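Local coordinates for protein ParA (PDB 3EZF) that probably acts as a deviant Walker-type partition ATPase that helps segregate low-copy DNA and, in its ADP-bound form, binds DNA through a winged helix-turn-helix to regulate transcription, at residues A[135-140]-A[201-206]; A[225-230]-A[237-242]; A[275-280]-A[285-290]; A[296-301]-A[308-313]. One frame throughout, in Å; residues are numbered along the deposited sequence.

Interaction 1 of 4, residues A[135-140]-A[201-206]; sequences ALRVHQ and PGVDVI. With SO4 (sulfate ion), chain G.
Arg137 lays its side chain along Pro201, Gly202 and Val203. The apolar part comes first: CG2 of Val203 sits 3.7 Å from CG of Arg137, the two side chains sliding past each other in opposite directions. Bent at chi2 (-75°), the arginine chain then carries its guanidinium flat over the backbone of Gly202, whose CA lies 3.4 Å above the plane and over its centre. Because Gly202 bears no side chain, the cation can settle directly on the main chain there. Arg137 NH1 is 3.5 Å from Gly202 N, two donors that do not bond. This packing joins the C-terminal end of helix 129-138, the helix after the P-loop, to strand 203-206, an outermost strand of the parallel sheet of the ParA ATPase fold; Val203 also touches Ala133 and His134 of the helix and Ile149 of the adjacent strand. Arg137 NH2 makes a weak hydrogen bond to O4 of a sulfate at 3.1 Å, the ion probably coming from the crystallisation liquor. The stronger partner of Arg137 is Asp146, in a salt bridge with Arg137 NH2, while Arg137 NE donates to Leu147 O, fixing the rotation of the group.

Interaction 2 of 4, residues A[225-230]-A[237-242]; sequences EHLPGQ and RRNIID. Unlike the reference sequence in segment 225-230: Gln230 (reference Met). Unlike the reference sequence in segment 237-242: Arg238 (reference Lys), Asn239 (reference Lys), Asp242 (reference Glu).
Arg238 reaches from helix 235-241 toward Gln230 and crosses its side chain at about a right angle. From CB the arginine chain runs out nearly extended through CG, then bends at chi3 (71°), which turns one face of the guanidinium to Gln230. The Gln230 amide is probably turned over in the model, so which of its atoms faces the arginine is uncertain. The atom modelled as Gln230 OE1 is met first by Arg238 CD, then by Arg238 NE, and most closely by Arg238 CZ, at 3.1 Å. The amide end therefore stands over the centre of the guanidinium face, with the two planes 84° apart. At the guanidinium edge, in its plane, lies the amide of Asn239, whose orientation is equally doubtful. Arg238 also touches a crystal neighbour, which may influence its exposed side chain. The Asn239 amide meets Leu227, which comes from the opposite direction and offers both CD1 and CD2. Farther along segment 237-242, Arg237 NH1 makes a salt bridge to Asp242 OD1 at 2.7 Å, the hydrogen bond within it weak (129°). The type II beta turn after helix 219-226 thus packs on helix 235-241, a helix-loop-helix connection within the P-loop NTPase domain.

Interaction 3 of 4, residues A[275-280]-A[285-290]; sequences TPTPPA and HSTLKY
A beta-alpha-beta crossover begins here: after strand 272-277 the chain leaves the parallel sheet, helix 281-291 runs back over it, and strand 312-317 later takes the neighbouring place. Thr287 is the helix residue that meets the strand, with its CA 6.5 Å from the CA of Thr277. Its two branches divide the work. CG2 of Thr287 stands anti to the backbone N (chi1, measured to OG1, -54°) and points between the two strand threonines, 4.0 Å from CG2 of Thr275 and 4.1 Å from OG1 of Thr277. Thr275 and Thr287 slide past each other in opposite directions, methyl beside methyl, while Thr277 meets the helix residue at a slant. The other branch, OG1, faces Pro278 and meets CD of the Pro278 ring end-on. That hydroxyl is satisfied within its own helix by a hydrogen bond to the carbonyl O of Asp283, one turn earlier, so a polar atom is buried here without a bond to the strand. Thr277 is likewise provided for, its OG1 being hydrogen-bonded to the hydroxyl of Tyr337. The axes of strand 275-277 and helix 285-290 run at 152°, nearly antiparallel, with a closest approach of 9.4 Å. Around the contact, Tyr337 of helix 324-337 packs on both Thr275 and Thr287, Thr275 and Thr277 pair by backbone bonds with strand 312-317, and His285, Leu288 and Lys289 turn to the second subunit, packing on its Leu20 and Leu21.

Interaction 4 of 4, residues A[296-301]-A[308-313]; sequences EMLEQL and PRLSAS
Leu298 and Leu301 of helix 294-303 close on Pro308 and Leu310. CD2 of Leu298 touches the proline, 3.8 Å from CB of Pro308, with the ring's CG a little farther away, and the leucine passes the ring at a slant. The same branch of Leu298 comes 4.2 Å from CD2 of Leu310, whose side chain crosses that of Leu298 at about a right angle. One turn on, Leu301 takes the other end of the ring by its root, CB of Leu301 to CD of Pro308 at 4.1 Å. Leu298 and Leu301 share a chi1 of -72°, which sets CG opposite the carbonyl carbon and leans both chains the same way. Beyond this shell, Leu264 and Leu267 of helix 261-267 touch Leu301, and Leu273 of the adjacent strand touches Leu310. Tyr7 of the second subunit packs on Leu298 and Pro308, and Val10 of that subunit on Leu310; Ser313 OG also hydrogen-bonds to Asp6 of the second subunit. All four touching residues are buried and meet through aliphatic carbon alone, so the junction between this helix and the loop leading into strand 312-317 rests on shape and the hydrophobic effect.

Interactions 1, 3 and 4 all reach one parallel sheet, interaction 1 at strand 203-206 and interaction 4 at strand 312-317, the outermost strands within this chain; their centres are 27 Å apart. Interactions 3 and 4 are successive steps of a single crossover: their helices follow each other in the chain, their strands are neighbours, nearest atoms lie about 6 Å apart, and both touch the second subunit. Interaction 2 bridges to two others, through Ile206 CD1 to Ile240 CG2 (3.6 Å) with interaction 1, and through the neighbouring NH2 groups of Arg237 and Arg309 with interaction 4, where Asp242 and Asp271 probably offset the like charges. The nucleotide-binding P-loop itself is not modelled.

Interaction 1 of 4, residues A[135-140]-A[201-206]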
loop_
_atom_site.group_PDB
_atom_site.type_symbol
_atom_site.label_atom_id
_atom_site.label_comp_id
_atom_site.label_asym_id
_atom_site.label_seq_id
_atom_site.Cartn_x
_atom_site.Cartn_y
_atom_site.Cartn_z
ATOM N N ALA A 135 7.091 -1.475 -21.430
ATOM C CA ALA A 135 6.621 -0.660 -22.552
ATOM C C ALA A 135 7.810 -0.082 -23.315
ATOM O O ALA A 135 7.992 -0.357 -24.507
ATOM C CB ALA A 135 5.733 0.482 -22.037
ATOM N N LEU A 136 8.612 0.725 -22.623
ATOM C CA LEU A 136 9.790 1.335 -23.225
ATOM C C LEU A 136 10.586 0.304 -24.044
ATOM O O LEU A 136 11.070 0.595 -25.135
ATOM C CB LEU A 136 10.676 1.945 -22.121
ATOM C CG LEU A 136 10.107 3.181 -21.404
ATOM C CD1 LEU A 136 10.964 3.598 -20.219
ATOM C CD2 LEU A 136 10.022 4.306 -22.406
ATOM N N ARG A 137 10.677 -0.913 -23.519
ATOM C CA ARG A 137 11.435 -1.981 -24.156
ATOM C C ARG A 137 10.901 -2.454 -25.495
ATOM O O ARG A 137 11.615 -2.441 -26.494
ATOM C CB ARG A 137 11.541 -3.184 -23.209
ATOM C CG ARG A 137 12.874 -3.892 -23.255
ATOM C CD ARG A 137 13.051 -4.739 -24.497
ATOM N NE ARG A 137 14.462 -4.822 -24.903
ATOM C CZ ARG A 137 15.038 -5.904 -25.415
ATOM N NH1 ARG A 137 14.341 -7.019 -25.577
ATOM N NH2 ARG A 137 16.294 -5.851 -25.802
ATOM N N VAL A 138 9.645 -2.867 -25.516
ATOM C CA VAL A 138 9.060 -3.394 -26.730
ATOM C C VAL A 138 8.388 -2.363 -27.599
ATOM O O VAL A 138 7.770 -2.719 -28.597
ATOM C CB VAL A 138 8.027 -4.475 -26.400
ATOM C CG1 VAL A 138 8.612 -5.466 -25.408
ATOM C CG2 VAL A 138 6.771 -3.838 -25.835
ATOM N N HIS A 139 8.500 -1.091 -27.245
ATOM C CA HIS A 139 7.846 -0.058 -28.037
ATOM C C HIS A 139 8.123 -0.178 -29.527
ATOM O O HIS A 139 9.157 -0.701 -29.946
ATOM C CB HIS A 139 8.260 1.337 -27.580
ATOM C CG HIS A 139 7.427 2.434 -28.170
ATOM N ND1 HIS A 139 6.221 2.828 -27.628
ATOM C CD2 HIS A 139 7.626 3.223 -29.255
ATOM C CE1 HIS A 139 5.719 3.818 -28.349
ATOM N NE2 HIS A 139 6.553 4.073 -29.339
ATOM N N GLN A 140 7.183 0.323 -30.321
ATOM C CA GLN A 140 7.273 0.304 -31.777
ATOM C C GLN A 140 8.520 1.023 -32.285
ATOM O O GLN A 140 9.417 0.404 -32.861
ATOM C CB GLN A 140 6.036 0.986 -32.375
ATOM C CG GLN A 140 4.737 0.227 -32.188
ATOM C CD GLN A 140 4.556 -0.845 -33.241
ATOM O OE1 GLN A 140 5.417 -1.702 -33.419
ATOM N NE2 GLN A 140 3.436 -0.800 -33.950
ATOM N N PRO A 201 12.551 -10.185 -21.843
ATOM C CA PRO A 201 14.017 -10.305 -21.829
ATOM C C PRO A 201 14.861 -9.029 -21.636
ATOM O O PRO A 201 15.863 -9.058 -20.910
ATOM C CB PRO A 201 14.327 -11.013 -23.150
ATOM C CG PRO A 201 13.112 -10.737 -23.998
ATOM C CD PRO A 201 11.994 -10.887 -23.009
ATOM N N GLY A 202 14.488 -7.912 -22.247
ATOM C CA GLY A 202 15.320 -6.739 -22.037
ATOM C C GLY A 202 15.247 -6.069 -20.668
ATOM O O GLY A 202 16.183 -5.383 -20.282
ATOM N N VAL A 203 14.146 -6.282 -19.945
ATOM C CA VAL A 203 13.877 -5.677 -18.630
ATOM C C VAL A 203 14.128 -6.592 -17.429
ATOM O O VAL A 203 13.399 -7.553 -17.236
ATOM C CB VAL A 203 12.402 -5.223 -18.555
ATOM C CG1 VAL A 203 12.087 -4.667 -17.176
ATOM C CG2 VAL A 203 12.113 -4.168 -19.638
ATOM N N ASP A 204 15.129 -6.271 -16.604
ATOM C CA ASP A 204 15.479 -7.084 -15.424
ATOM C C ASP A 204 15.024 -6.436 -14.128
ATOM O O ASP A 204 14.828 -5.225 -14.078
ATOM C CB ASP A 204 16.990 -7.290 -15.352
ATOM C CG ASP A 204 17.527 -8.100 -16.516
ATOM O OD1 ASP A 204 17.424 -9.336 -16.477
ATOM O OD2 ASP A 204 18.051 -7.505 -17.474
ATOM N N VAL A 205 14.878 -7.227 -13.068
ATOM C CA VAL A 205 14.413 -6.687 -11.788
ATOM C C VAL A 205 15.181 -7.215 -10.587
ATOM O O VAL A 205 15.520 -8.396 -10.557
ATOM C CB VAL A 205 12.908 -7.011 -11.546
ATOM C CG1 VAL A 205 12.431 -6.331 -10.273
ATOM C CG2 VAL A 205 12.063 -6.557 -12.734
ATOM N N ILE A 206 15.473 -6.335 -9.619
ATOM C CA ILE A 206 16.140 -6.738 -8.374
ATOM C C ILE A 206 14.991 -6.719 -7.383
ATOM O O ILE A 206 14.534 -5.657 -6.978
ATOM C CB ILE A 206 17.210 -5.744 -7.882
ATOM C CG1 ILE A 206 18.492 -5.879 -8.704
ATOM C CG2 ILE A 206 17.559 -6.045 -6.442
ATOM C CD1 ILE A 206 19.664 -5.021 -8.179
HETATM S S SO4 G . 18.715 -8.369 -23.911
HETATM O O1 SO4 G . 19.714 -9.351 -24.369
HETATM O O2 SO4 G . 19.277 -7.010 -24.012
HETATM O O3 SO4 G . 18.351 -8.654 -22.510
HETATM O O4 SO4 G . 17.511 -8.470 -24.753
#

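Interaction 2 of 4, residues A[225-230]-A[237-242]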
loop_
_atom_site.group_PDB
_atom_site.type_symbol
_atom_site.label_atom_id
_atom_site.label_comp_id
_atom_site.label_asym_id
_atom_site.label_seq_id
_atom_site.Cartn_x
_atom_site.Cartn_y
_atom_site.Cartn_z
ATOM N N GLU A 225 27.744 -2.053 11.082
ATOM C CA GLU A 225 28.253 -3.405 11.292
ATOM C C GLU A 225 28.871 -3.975 10.019
ATOM O O GLU A 225 30.065 -4.231 9.961
ATOM C CB GLU A 225 27.098 -4.287 11.784
ATOM C CG GLU A 225 27.375 -5.764 11.888
ATOM C CD GLU A 225 26.205 -6.519 12.514
ATOM O OE1 GLU A 225 26.208 -7.774 12.487
ATOM O OE2 GLU A 225 25.283 -5.856 13.041
ATOM N N HIS A 226 28.041 -4.126 8.993
ATOM C CA HIS A 226 28.430 -4.678 7.700
ATOM C C HIS A 226 29.199 -3.775 6.757
ATOM O O HIS A 226 29.931 -4.269 5.903
ATOM C CB HIS A 226 27.187 -5.177 6.985
ATOM C CG HIS A 226 26.521 -6.315 7.684
ATOM N ND1 HIS A 226 26.928 -7.622 7.525
ATOM C CD2 HIS A 226 25.511 -6.341 8.580
ATOM C CE1 HIS A 226 26.194 -8.403 8.294
ATOM N NE2 HIS A 226 25.324 -7.646 8.946
ATOM N N LEU A 227 29.028 -2.467 6.887
ATOM C CA LEU A 227 29.721 -1.533 6.012
ATOM C C LEU A 227 30.400 -0.465 6.839
ATOM O O LEU A 227 29.985 0.693 6.839
ATOM C CB LEU A 227 28.734 -0.897 5.035
ATOM C CG LEU A 227 28.102 -1.871 4.046
ATOM C CD1 LEU A 227 26.894 -1.238 3.379
ATOM C CD2 LEU A 227 29.135 -2.265 3.016
ATOM N N PRO A 228 31.470 -0.846 7.556
ATOM C CA PRO A 228 32.232 0.075 8.409
ATOM C C PRO A 228 32.634 1.342 7.663
ATOM O O PRO A 228 32.993 1.296 6.484
ATOM C CB PRO A 228 33.443 -0.758 8.805
ATOM C CG PRO A 228 33.646 -1.633 7.587
ATOM C CD PRO A 228 32.229 -2.089 7.335
ATOM N N GLY A 229 32.565 2.473 8.354
ATOM C CA GLY A 229 32.942 3.735 7.748
ATOM C C GLY A 229 32.179 4.126 6.506
ATOM O O GLY A 229 32.528 5.111 5.873
ATOM N N GLN A 230 31.140 3.372 6.160
ATOM C CA GLN A 230 30.319 3.642 4.979
ATOM C C GLN A 230 29.225 4.669 5.255
ATOM O O GLN A 230 28.719 4.760 6.367
ATOM C CB GLN A 230 29.654 2.350 4.505
ATOM C CG GLN A 230 30.451 1.537 3.525
ATOM C CD GLN A 230 30.593 2.241 2.200
ATOM O OE1 GLN A 230 31.083 1.662 1.234
ATOM N NE2 GLN A 230 30.163 3.501 2.144
ATOM N N ARG A 237 24.158 3.636 -4.593
ATOM C CA ARG A 237 24.964 4.011 -5.748
ATOM C C ARG A 237 26.265 3.233 -5.802
ATOM O O ARG A 237 26.753 2.912 -6.874
ATOM C CB ARG A 237 25.299 5.513 -5.722
ATOM C CG ARG A 237 24.892 6.328 -6.975
ATOM C CD ARG A 237 25.647 6.024 -8.281
ATOM N NE ARG A 237 24.870 6.543 -9.421
ATOM C CZ ARG A 237 25.286 6.636 -10.688
ATOM N NH1 ARG A 237 26.507 6.252 -11.047
ATOM N NH2 ARG A 237 24.465 7.115 -11.613
ATOM N N ARG A 238 26.827 2.922 -4.646
ATOM C CA ARG A 238 28.095 2.224 -4.616
ATOM C C ARG A 238 28.065 0.702 -4.667
ATOM O O ARG A 238 28.910 0.100 -5.313
ATOM C CB ARG A 238 28.879 2.647 -3.376
ATOM C CG ARG A 238 30.376 2.632 -3.591
ATOM C CD ARG A 238 31.137 2.336 -2.304
ATOM N NE ARG A 238 30.974 0.945 -1.880
ATOM C CZ ARG A 238 31.954 0.209 -1.362
ATOM N NH1 ARG A 238 33.165 0.736 -1.204
ATOM N NH2 ARG A 238 31.730 -1.055 -1.009
ATOM N N ASN A 239 27.106 0.073 -3.998
ATOM C CA ASN A 239 27.073 -1.383 -3.946
ATOM C C ASN A 239 26.213 -2.113 -4.972
ATOM O O ASN A 239 26.289 -3.335 -5.084
ATOM C CB ASN A 239 26.708 -1.827 -2.520
ATOM C CG ASN A 239 27.767 -1.438 -1.500
ATOM O OD1 ASN A 239 27.572 -1.597 -0.298
ATOM N ND2 ASN A 239 28.895 -0.929 -1.979
ATOM N N ILE A 240 25.392 -1.381 -5.711
ATOM C CA ILE A 240 24.573 -2.017 -6.733
ATOM C C ILE A 240 24.669 -1.289 -8.066
ATOM O O ILE A 240 25.185 -1.837 -9.038
ATOM C CB ILE A 240 23.067 -2.113 -6.324
ATOM C CG1 ILE A 240 22.905 -3.104 -5.155
ATOM C CG2 ILE A 240 22.225 -2.559 -7.542
ATOM C CD1 ILE A 240 21.496 -3.284 -4.653
ATOM N N ILE A 241 24.187 -0.048 -8.085
ATOM C CA ILE A 241 24.158 0.787 -9.287
ATOM C C ILE A 241 25.488 0.931 -9.989
ATOM O O ILE A 241 25.601 0.583 -11.163
ATOM C CB ILE A 241 23.569 2.201 -8.981
ATOM C CG1 ILE A 241 22.043 2.094 -8.829
ATOM C CG2 ILE A 241 23.901 3.179 -10.100
ATOM C CD1 ILE A 241 21.360 3.373 -8.430
ATOM N N ASP A 242 26.499 1.440 -9.294
ATOM C CA ASP A 242 27.807 1.592 -9.925
ATOM C C ASP A 242 28.423 0.237 -10.283
ATOM O O ASP A 242 29.281 0.163 -11.150
ATOM C CB ASP A 242 28.771 2.385 -9.031
ATOM C CG ASP A 242 28.793 3.873 -9.367
ATOM O OD1 ASP A 242 28.260 4.247 -10.434
ATOM O OD2 ASP A 242 29.354 4.673 -8.581
#

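Interaction 3 of 4, residues A[275-280]-A[285-290]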
loop_
_atom_site.group_PDB
_atom_site.type_symbol
_atom_site.label_atom_id
_atom_site.label_comp_id
_atom_site.label_asym_id
_atom_site.label_seq_id
_atom_site.Cartn_x
_atom_site.Cartn_y
_atom_site.Cartn_z
ATOM N N THR A 275 7.763 11.868 -11.124
ATOM C CA THR A 275 6.570 11.968 -10.296
ATOM C C THR A 275 5.258 11.784 -11.040
ATOM O O THR A 275 4.808 12.664 -11.767
ATOM C CB THR A 275 6.463 13.333 -9.600
ATOM O OG1 THR A 275 7.597 13.541 -8.757
ATOM C CG2 THR A 275 5.191 13.394 -8.757
ATOM N N PRO A 276 4.633 10.624 -10.883
ATOM C CA PRO A 276 3.359 10.433 -11.571
ATOM C C PRO A 276 2.297 10.982 -10.603
ATOM O O PRO A 276 2.270 10.605 -9.429
ATOM C CB PRO A 276 3.295 8.919 -11.740
ATOM C CG PRO A 276 3.976 8.431 -10.508
ATOM C CD PRO A 276 5.166 9.344 -10.383
ATOM N N THR A 277 1.448 11.891 -11.075
ATOM C CA THR A 277 0.412 12.468 -10.212
ATOM C C THR A 277 -0.951 11.827 -10.432
ATOM O O THR A 277 -1.431 11.733 -11.561
ATOM C CB THR A 277 0.272 13.989 -10.426
ATOM O OG1 THR A 277 1.534 14.622 -10.182
ATOM C CG2 THR A 277 -0.761 14.569 -9.469
ATOM N N PRO A 278 -1.587 11.364 -9.344
ATOM C CA PRO A 278 -2.903 10.731 -9.432
ATOM C C PRO A 278 -3.988 11.745 -9.766
ATOM O O PRO A 278 -3.891 12.916 -9.391
ATOM C CB PRO A 278 -3.099 10.142 -8.036
ATOM C CG PRO A 278 -1.705 9.928 -7.547
ATOM C CD PRO A 278 -1.019 11.182 -7.999
ATOM N N PRO A 279 -5.040 11.300 -10.478
ATOM C CA PRO A 279 -6.183 12.129 -10.889
ATOM C C PRO A 279 -7.114 12.417 -9.707
ATOM O O PRO A 279 -7.610 13.537 -9.544
ATOM C CB PRO A 279 -6.855 11.268 -11.954
ATOM C CG PRO A 279 -6.633 9.876 -11.421
ATOM C CD PRO A 279 -5.171 9.929 -11.005
ATOM N N ALA A 280 -7.332 11.387 -8.889
ATOM C CA ALA A 280 -8.187 11.457 -7.705
ATOM C C ALA A 280 -8.037 12.754 -6.910
ATOM O O ALA A 280 -6.965 13.063 -6.390
ATOM C CB ALA A 280 -7.908 10.259 -6.801
ATOM N N HIS A 285 -4.123 15.890 -3.466
ATOM C CA HIS A 285 -3.687 16.605 -2.296
ATOM C C HIS A 285 -2.417 15.958 -1.739
ATOM O O HIS A 285 -1.437 16.648 -1.463
ATOM C CB HIS A 285 -4.801 16.605 -1.249
ATOM C CG HIS A 285 -4.546 17.522 -0.103
ATOM N ND1 HIS A 285 -3.515 17.326 0.794
ATOM C CD2 HIS A 285 -5.168 18.659 0.292
ATOM C CE1 HIS A 285 -3.516 18.299 1.688
ATOM N NE2 HIS A 285 -4.512 19.121 1.401
ATOM N N SER A 286 -2.434 14.633 -1.596
ATOM C CA SER A 286 -1.298 13.879 -1.056
ATOM C C SER A 286 0.004 14.068 -1.803
ATOM O O SER A 286 1.041 14.358 -1.205
ATOM C CB SER A 286 -1.608 12.388 -1.029
ATOM O OG SER A 286 -2.583 12.101 -0.051
ATOM N N THR A 287 -0.049 13.882 -3.114
ATOM C CA THR A 287 1.146 14.022 -3.927
ATOM C C THR A 287 1.794 15.390 -3.731
ATOM O O THR A 287 3.025 15.503 -3.704
ATOM C CB THR A 287 0.818 13.778 -5.410
ATOM O OG1 THR A 287 0.165 12.506 -5.535
ATOM C CG2 THR A 287 2.093 13.752 -6.245
ATOM N N LEU A 288 0.964 16.420 -3.574
ATOM C CA LEU A 288 1.460 17.780 -3.365
ATOM C C LEU A 288 2.094 17.850 -1.995
ATOM O O LEU A 288 3.194 18.369 -1.823
ATOM C CB LEU A 288 0.327 18.806 -3.439
ATOM C CG LEU A 288 -0.328 19.079 -4.790
ATOM C CD1 LEU A 288 -1.287 20.238 -4.631
ATOM C CD2 LEU A 288 0.723 19.416 -5.820
ATOM N N LYS A 289 1.375 17.321 -1.019
ATOM C CA LYS A 289 1.854 17.283 0.350
ATOM C C LYS A 289 3.243 16.627 0.312
ATOM O O LYS A 289 4.193 17.117 0.921
ATOM C CB LYS A 289 0.888 16.440 1.197
ATOM C CG LYS A 289 0.767 16.851 2.651
ATOM C CD LYS A 289 0.054 18.187 2.784
ATOM C CE LYS A 289 -0.268 18.495 4.232
ATOM N NZ LYS A 289 -1.199 17.475 4.777
ATOM N N TYR A 290 3.346 15.521 -0.426
ATOM C CA TYR A 290 4.595 14.774 -0.559
ATOM C C TYR A 290 5.673 15.586 -1.255
ATOM O O TYR A 290 6.818 15.633 -0.799
ATOM C CB TYR A 290 4.351 13.475 -1.331
ATOM C CG TYR A 290 5.579 12.600 -1.473
ATOM C CD1 TYR A 290 6.428 12.725 -2.575
ATOM C CD2 TYR A 290 5.869 11.616 -0.531
ATOM C CE1 TYR A 290 7.544 11.891 -2.733
ATOM C CE2 TYR A 290 6.976 10.782 -0.679
ATOM C CZ TYR A 290 7.802 10.920 -1.788
ATOM O OH TYR A 290 8.878 10.079 -1.958
#

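Interaction 4 of 4, residues A[296-301]-A[308-313]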
loop_
_atom_site.group_PDB
_atom_site.type_symbol
_atom_site.label_atom_id
_atom_site.label_comp_id
_atom_site.label_asym_id
_atom_site.label_seq_id
_atom_site.Cartn_x
_atom_site.Cartn_y
_atom_site.Cartn_z
ATOM N N GLU A 296 13.464 19.004 2.327
ATOM C CA GLU A 296 13.971 18.508 3.594
ATOM C C GLU A 296 14.739 17.197 3.378
ATOM O O GLU A 296 15.847 17.024 3.896
ATOM C CB GLU A 296 12.804 18.314 4.564
ATOM C CG GLU A 296 11.982 19.591 4.770
ATOM C CD GLU A 296 10.690 19.374 5.565
ATOM O OE1 GLU A 296 9.954 20.364 5.804
ATOM O OE2 GLU A 296 10.410 18.217 5.951
ATOM N N MET A 297 14.160 16.289 2.598
ATOM C CA MET A 297 14.799 15.007 2.318
ATOM C C MET A 297 16.169 15.269 1.719
ATOM O O MET A 297 17.185 14.771 2.213
ATOM C CB MET A 297 13.971 14.193 1.320
ATOM C CG MET A 297 12.558 13.881 1.752
ATOM S SD MET A 297 12.513 12.541 2.933
ATOM C CE MET A 297 11.912 13.365 4.425
ATOM N N LEU A 298 16.190 16.055 0.645
ATOM C CA LEU A 298 17.436 16.385 -0.038
ATOM C C LEU A 298 18.419 17.099 0.878
ATOM O O LEU A 298 19.617 17.113 0.616
ATOM C CB LEU A 298 17.165 17.250 -1.270
ATOM C CG LEU A 298 16.518 16.566 -2.478
ATOM C CD1 LEU A 298 16.186 17.599 -3.539
ATOM C CD2 LEU A 298 17.468 15.534 -3.047
ATOM N N GLU A 299 17.920 17.690 1.957
ATOM C CA GLU A 299 18.809 18.381 2.876
ATOM C C GLU A 299 19.553 17.390 3.768
ATOM O O GLU A 299 20.764 17.517 3.961
ATOM C CB GLU A 299 18.040 19.403 3.718
ATOM C CG GLU A 299 17.999 20.791 3.102
ATOM C CD GLU A 299 17.434 21.839 4.053
ATOM O OE1 GLU A 299 17.439 23.042 3.693
ATOM O OE2 GLU A 299 16.985 21.459 5.161
ATOM N N GLN A 300 18.840 16.400 4.303
ATOM C CA GLN A 300 19.484 15.401 5.155
ATOM C C GLN A 300 20.677 14.813 4.411
ATOM O O GLN A 300 21.732 14.587 4.997
ATOM C CB GLN A 300 18.520 14.276 5.510
ATOM C CG GLN A 300 17.291 14.718 6.249
ATOM C CD GLN A 300 16.530 13.541 6.815
ATOM O OE1 GLN A 300 15.397 13.678 7.284
ATOM N NE2 GLN A 300 17.154 12.369 6.783
ATOM N N LEU A 301 20.501 14.570 3.115
ATOM C CA LEU A 301 21.565 14.024 2.300
ATOM C C LEU A 301 22.745 14.976 2.290
ATOM O O LEU A 301 23.861 14.576 1.977
ATOM C CB LEU A 301 21.080 13.800 0.873
ATOM C CG LEU A 301 20.116 12.646 0.647
ATOM C CD1 LEU A 301 19.640 12.664 -0.792
ATOM C CD2 LEU A 301 20.817 11.336 0.961
ATOM N N PRO A 308 23.348 14.679 -3.522
ATOM C CA PRO A 308 22.400 14.182 -4.521
ATOM C C PRO A 308 22.786 14.488 -5.970
ATOM O O PRO A 308 23.376 15.529 -6.263
ATOM C CB PRO A 308 21.075 14.828 -4.104
ATOM C CG PRO A 308 21.495 16.038 -3.341
ATOM C CD PRO A 308 22.668 15.536 -2.540
ATOM N N ARG A 309 22.459 13.547 -6.852
ATOM C CA ARG A 309 22.728 13.649 -8.282
ATOM C C ARG A 309 21.493 14.171 -8.995
ATOM O O ARG A 309 21.554 14.535 -10.161
ATOM C CB ARG A 309 23.048 12.274 -8.861
ATOM C CG ARG A 309 24.227 11.550 -8.228
ATOM C CD ARG A 309 24.309 10.103 -8.724
ATOM N NE ARG A 309 24.094 9.991 -10.173
ATOM C CZ ARG A 309 24.992 10.314 -11.100
ATOM N NH1 ARG A 309 26.178 10.771 -10.735
ATOM N NH2 ARG A 309 24.701 10.185 -12.388
ATOM N N LEU A 310 20.365 14.171 -8.291
ATOM C CA LEU A 310 19.110 14.620 -8.867
ATOM C C LEU A 310 19.343 15.864 -9.721
ATOM O O LEU A 310 19.873 16.848 -9.240
ATOM C CB LEU A 310 18.112 14.901 -7.744
ATOM C CG LEU A 310 16.642 15.055 -8.125
ATOM C CD1 LEU A 310 16.210 13.930 -9.053
ATOM C CD2 LEU A 310 15.825 15.044 -6.845
ATOM N N SER A 311 18.955 15.820 -10.990
ATOM C CA SER A 311 19.165 16.959 -11.882
ATOM C C SER A 311 18.052 17.203 -12.916
ATOM O O SER A 311 18.167 18.085 -13.752
ATOM C CB SER A 311 20.464 16.766 -12.632
ATOM O OG SER A 311 20.357 15.615 -13.461
ATOM N N ALA A 312 16.990 16.415 -12.877
ATOM C CA ALA A 312 15.897 16.581 -13.812
ATOM C C ALA A 312 14.628 16.109 -13.116
ATOM O O ALA A 312 14.695 15.465 -12.071
ATOM C CB ALA A 312 16.150 15.754 -15.053
ATOM N N SER A 313 13.472 16.433 -13.679
ATOM C CA SER A 313 12.228 15.992 -13.074
ATOM C C SER A 313 11.105 15.958 -14.099
ATOM O O SER A 313 11.048 16.778 -15.005
ATOM C CB SER A 313 11.845 16.904 -11.910
ATOM O OG SER A 313 11.385 18.145 -12.394
#